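Lmo2119 protein (Listeria monocytogenes serovar 1/2a, PDB 5HQH) is of unknown function but carries a YbbR-like domain, the strand-rich piece crystallised here from a longer protein that bears a signal sequence. Local coordinates at residues 14-19 and 36-41; 31-36 and 87-92. One frame throughout, in Å; residues are numbered along the deposited sequence. Where two conformers were deposited one is given.

Interaction 1. Residues 14-19 and 36-41; sequences ENVPVK and VTVTLS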
loop_
_atom_site.group_PDB
_atom_site.type_symbol
_atom_site.label_atom_id
_atom_site.label_comp_id
_atom_site.label_asym_id
_atom_site.label_seq_id
_atom_site.Cartn_x
_atom_site.Cartn_y
_atom_site.Cartn_z
ATOM N N GLU A 14 -6.079 7.773 8.943
ATOM C CA GLU A 14 -5.025 7.066 9.652
ATOM C C GLU A 14 -5.300 5.553 9.696
ATOM O O GLU A 14 -6.423 5.083 9.529
ATOM C CB GLU A 14 -4.903 7.608 11.071
ATOM C CG GLU A 14 -4.440 9.052 11.091
ATOM C CD GLU A 14 -4.435 9.650 12.475
ATOM O OE1 GLU A 14 -3.867 9.047 13.399
ATOM O OE2 GLU A 14 -4.987 10.750 12.633
ATOM N N ASN A 15 -4.226 4.804 9.891
ATOM C CA ASN A 15 -4.302 3.372 10.141
ATOM C C ASN A 15 -4.910 2.568 9.014
ATOM O O ASN A 15 -5.685 1.657 9.244
ATOM C CB ASN A 15 -4.986 3.124 11.482
ATOM C CG ASN A 15 -4.301 3.852 12.620
ATOM O OD1 ASN A 15 -3.079 3.780 12.761
ATOM N ND2 ASN A 15 -5.064 4.551 13.415
ATOM N N VAL A 16 -4.563 2.942 7.793
ATOM C CA VAL A 16 -5.053 2.246 6.612
ATOM C C VAL A 16 -4.134 1.027 6.359
ATOM O O VAL A 16 -2.916 1.175 6.297
ATOM C CB VAL A 16 -5.003 3.160 5.397
ATOM C CG1 VAL A 16 -5.359 2.400 4.166
ATOM C CG2 VAL A 16 -5.923 4.332 5.579
ATOM N N PRO A 17 -4.708 -0.170 6.212
ATOM C CA PRO A 17 -3.856 -1.342 5.994
ATOM C C PRO A 17 -3.149 -1.325 4.649
ATOM O O PRO A 17 -3.638 -0.723 3.670
ATOM C CB PRO A 17 -4.840 -2.500 6.084
ATOM C CG PRO A 17 -6.147 -1.937 5.755
ATOM C CD PRO A 17 -6.140 -0.525 6.245
ATOM N N VAL A 18 -2.011 -2.000 4.596
ATOM C CA VAL A 18 -1.251 -2.167 3.365
ATOM C C VAL A 18 -1.211 -3.642 2.974
ATOM O O VAL A 18 -0.747 -4.476 3.760
ATOM C CB VAL A 18 0.201 -1.690 3.524
ATOM C CG1 VAL A 18 0.963 -1.892 2.214
ATOM C CG2 VAL A 18 0.271 -0.240 3.971
ATOM N N LYS A 19 -1.729 -3.961 1.795
ATOM C CA LYS A 19 -1.696 -5.289 1.237
ATOM C C LYS A 19 -0.339 -5.467 0.561
ATOM O O LYS A 19 0.271 -4.499 0.098
ATOM C CB LYS A 19 -2.814 -5.472 0.193
ATOM C CG LYS A 19 -4.205 -5.225 0.730
ATOM C CD LYS A 19 -4.742 -6.395 1.488
ATOM C CE LYS A 19 -6.132 -6.111 2.048
ATOM N NZ LYS A 19 -6.046 -5.262 3.288
ATOM N N VAL A 36 -0.659 2.631 7.222
ATOM C CA VAL A 36 -0.138 3.902 6.771
ATOM C C VAL A 36 -1.212 4.971 6.866
ATOM O O VAL A 36 -2.398 4.696 7.163
ATOM C CB VAL A 36 0.410 3.806 5.325
ATOM C CG1 VAL A 36 1.544 2.827 5.275
ATOM C CG2 VAL A 36 -0.691 3.395 4.349
ATOM N N THR A 37 -0.817 6.197 6.580
ATOM C CA THR A 37 -1.757 7.312 6.538
ATOM C C THR A 37 -2.023 7.707 5.093
ATOM O O THR A 37 -1.091 7.932 4.325
ATOM C CB THR A 37 -1.191 8.533 7.296
ATOM O OG1 THR A 37 -0.899 8.150 8.640
ATOM C CG2 THR A 37 -2.137 9.699 7.298
ATOM N N VAL A 38 -3.297 7.838 4.720
ATOM C CA VAL A 38 -3.657 8.188 3.349
ATOM C C VAL A 38 -4.365 9.510 3.312
ATOM O O VAL A 38 -5.258 9.750 4.129
ATOM C CB VAL A 38 -4.593 7.111 2.724
ATOM C CG1 VAL A 38 -5.026 7.493 1.320
ATOM C CG2 VAL A 38 -3.875 5.775 2.671
ATOM N N THR A 39 -3.944 10.399 2.414
ATOM C CA THR A 39 -4.606 11.678 2.236
ATOM C C THR A 39 -5.346 11.668 0.899
ATOM O O THR A 39 -4.774 11.316 -0.131
ATOM C CB THR A 39 -3.600 12.846 2.234
ATOM O OG1 THR A 39 -2.871 12.831 3.450
ATOM C CG2 THR A 39 -4.314 14.176 2.088
ATOM N N LEU A 40 -6.625 12.023 0.951
ATOM C CA LEU A 40 -7.527 12.059 -0.213
ATOM C C LEU A 40 -8.028 13.464 -0.414
ATOM O O LEU A 40 -8.411 14.086 0.564
ATOM C CB LEU A 40 -8.768 11.209 0.053
ATOM C CG LEU A 40 -8.557 9.741 0.375
ATOM C CD1 LEU A 40 -9.901 9.079 0.640
ATOM C CD2 LEU A 40 -7.826 9.061 -0.755
ATOM N N SER A 41 -8.072 13.933 -1.662
ATOM C CA SER A 41 -8.680 15.237 -1.951
ATOM C C SER A 41 -9.462 15.157 -3.255
ATOM O O SER A 41 -9.093 14.419 -4.175
ATOM C CB SER A 41 -7.638 16.334 -1.987
ATOM O OG SER A 41 -6.801 16.192 -3.085
HETATM O O HOH W 1 -1.801 6.182 10.309
#
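Val36 pairs with Val16 in an antiparallel bridge broken by a G1 beta bulge, because Asn15 and Val16 both stand opposite this one residue. Two backbone bonds clasp the pair: Val16 N gives to Val36 O at 2.9 Å, and Val36 N gives to Val16 O at 2.8 Å. Asn15 adopts the left-handed conformation (phi 62°, psi 40°) of the first bulge position; the chain turns a corner there, and strand segment 16-19 runs at 106° to 36-41. The backbone N-H of Asn15 also lies near Val36 O, but at a poor angle; instead, Asn15 N donates to a water at 2.8 Å. Val36 also meets Val18: Val36 CG1 lies 3.6 Å from Val18 CG2, the two side chains crossing at about a right angle. At the next residue, Thr37 OG1 holds the same water at 2.7 Å, so the water bridges Asn15 N and Thr37 OG1 beside the bulge. Val38 follows on the buried side, where Val16, Val38 and Val58 of strand 57-61 pack together in the YbbR-like domain. Anti to the carbonyl carbon and beside the backbone N, Val38 CG2 is the methyl turned onto Val16: it lies 3.9 Å from Val16 CB and 3.8 Å from Val16 CG2.

Interaction 2. Residues 31-36 and 87-92; sequences GIPETV and VNPATV
Val36 and Asn88 bring their CA atoms to 5.9 Å, and Ile32 and Val92 theirs to 6.3 Å, where two irregular turns of the YbbR-like domain face each other. One is the link leading into strand 35-42; the other is the break in strand 84-98, built round a cis peptide bond between Asn88 and Pro89. The cis bond bends the chain, and the strand picks up again at Thr91. The contact is made mostly by apolar side chains, with one backbone carbonyl against Val36. At one end Val92 splits its two methyls between neighbours: CG1 is anti to the carbonyl carbon and meets Pro33, whereas CG2, between the backbone N and the carbonyl carbon, turns to Ile32. In the conformer of Pro33 described here, Pro33 CD stands 3.7 Å from Val92 CG1, and Pro33 CG comes more loosely to Pro89 CG, at 4.4 Å. Leu74 and Val72 of strand 68-77 extend the apolar patch beside Val87 and Val92, and Val18 and Ala60 extend it beside Ile32. At the other end, Val36 CB lies 3.5 Å from Asn88 O. Val36 CG1 is 3.8 Å from Pro89 CD, the proline ring crossing the valine at about a right angle, while Val36 CG2 packs 3.6 Å from Val87 CG1.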
loop_
_atom_site.group_PDB
_atom_site.type_symbol
_atom_site.label_atom_id
_atom_site.label_comp_id
_atom_site.label_asym_id
_atom_site.label_seq_id
_atom_site.Cartn_x
_atom_site.Cartn_y
_atom_site.Cartn_z
ATOM N N GLY A 31 9.201 -6.214 6.744
ATOM C CA GLY A 31 9.546 -4.802 6.616
ATOM C C GLY A 31 8.454 -3.833 6.185
ATOM O O GLY A 31 8.624 -2.628 6.414
ATOM N N ILE A 32 7.386 -4.283 5.585
ATOM C CA ILE A 32 6.370 -3.318 5.200
ATOM C C ILE A 32 5.510 -2.958 6.445
ATOM O O ILE A 32 5.184 -3.825 7.256
ATOM C CB ILE A 32 5.574 -3.836 4.014
ATOM C CG1 ILE A 32 6.554 -4.145 2.876
ATOM C CG2 ILE A 32 4.557 -2.813 3.528
ATOM C CD1 ILE A 32 5.925 -4.891 1.736
ATOM N N PRO A 33 5.218 -1.649 6.651
ATOM C CA PRO A 33 4.329 -1.350 7.767
ATOM C C PRO A 33 2.948 -1.967 7.539
ATOM O O PRO A 33 2.495 -2.058 6.417
ATOM C CB PRO A 33 4.233 0.183 7.756
ATOM C CG PRO A 33 4.574 0.561 6.375
ATOM C CD PRO A 33 5.655 -0.422 5.972
ATOM N N GLU A 34 2.308 -2.404 8.618
ATOM C CA GLU A 34 0.944 -2.954 8.570
ATOM C C GLU A 34 -0.075 -1.864 8.251
ATOM O O GLU A 34 -1.068 -2.175 7.635
ATOM C CB GLU A 34 0.572 -3.659 9.855
ATOM C CG GLU A 34 1.311 -4.981 9.994
ATOM C CD GLU A 34 1.323 -5.596 11.361
ATOM O OE1 GLU A 34 0.516 -5.220 12.240
ATOM O OE2 GLU A 34 2.174 -6.501 11.517
ATOM N N THR A 35 0.218 -0.624 8.633
ATOM C CA THR A 35 -0.712 0.485 8.318
ATOM C C THR A 35 0.037 1.742 7.942
ATOM O O THR A 35 1.210 1.943 8.335
ATOM C CB THR A 35 -1.684 0.840 9.458
ATOM O OG1 THR A 35 -0.973 1.505 10.526
ATOM C CG2 THR A 35 -2.437 -0.354 9.945
ATOM N N VAL A 36 -0.659 2.631 7.222
ATOM C CA VAL A 36 -0.138 3.902 6.771
ATOM C C VAL A 36 -1.212 4.971 6.866
ATOM O O VAL A 36 -2.398 4.696 7.163
ATOM C CB VAL A 36 0.410 3.806 5.325
ATOM C CG1 VAL A 36 1.544 2.827 5.275
ATOM C CG2 VAL A 36 -0.691 3.395 4.349
ATOM N N VAL A 87 0.200 8.711 0.036
ATOM C CA VAL A 87 0.360 7.765 1.107
ATOM C C VAL A 87 1.606 8.156 1.892
ATOM O O VAL A 87 2.643 8.532 1.289
ATOM C CB VAL A 87 0.548 6.357 0.521
ATOM C CG1 VAL A 87 0.680 5.320 1.608
ATOM C CG2 VAL A 87 -0.593 5.991 -0.427
ATOM N N ASN A 88 1.524 8.061 3.214
ATOM C CA ASN A 88 2.652 8.381 4.101
ATOM C C ASN A 88 2.894 7.201 5.039
ATOM O O ASN A 88 2.003 6.897 5.860
ATOM C CB ASN A 88 2.315 9.618 4.928
ATOM C CG ASN A 88 3.385 9.962 5.943
ATOM O OD1 ASN A 88 4.511 9.528 5.810
ATOM N ND2 ASN A 88 3.006 10.676 6.978
ATOM N N PRO A 89 4.032 6.508 4.957
ATOM C CA PRO A 89 5.146 6.780 4.056
ATOM C C PRO A 89 4.872 6.413 2.596
ATOM O O PRO A 89 4.097 5.483 2.327
ATOM C CB PRO A 89 6.230 5.822 4.585
ATOM C CG PRO A 89 5.465 4.686 5.131
ATOM C CD PRO A 89 4.299 5.340 5.814
ATOM N N ALA A 90 5.473 7.151 1.663
ATOM C CA ALA A 90 5.263 6.865 0.228
ATOM C C ALA A 90 6.035 5.661 -0.256
ATOM O O ALA A 90 5.567 4.951 -1.122
ATOM C CB ALA A 90 5.639 8.068 -0.610
ATOM N N THR A 91 7.192 5.419 0.337
ATOM C CA THR A 91 8.042 4.330 -0.061
ATOM C C THR A 91 8.497 3.673 1.219
ATOM O O THR A 91 8.603 4.351 2.244
ATOM C CB THR A 91 9.227 4.867 -0.909
ATOM O OG1 THR A 91 8.741 5.678 -1.985
ATOM C CG2 THR A 91 10.062 3.761 -1.492
ATOM N N VAL A 92 8.771 2.376 1.146
ATOM C CA VAL A 92 9.209 1.564 2.310
ATOM C C VAL A 92 10.292 0.578 1.965
ATOM O O VAL A 92 10.408 0.173 0.810
ATOM C CB VAL A 92 7.978 0.811 2.915
ATOM C CG1 VAL A 92 6.904 1.812 3.304
ATOM C CG2 VAL A 92 7.405 -0.197 1.960
#

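From the N terminus, strand 9-21 supplies residues 14-19, and the chain then passes through strand 27-30 and the turn at 31-34 before interaction 1 closes this short loop, with 16 residues between its segments. Interaction 2 closes a longer one: from Val36 the chain runs through helix 44-53 and strands 57-61 and 68-77 before reaching 87-92. Because 31-35 falls inside the loop of interaction 1 while 87-92 lies beyond it, the two loops cross; Val36 belongs to both. Strand 35-42 thus sits between 9-21 and 84-98 in one sheet. Probable hydrogen bonds from Asn88 N to Thr37 O and from Val18 N to Glu34 O tie the two contacts together.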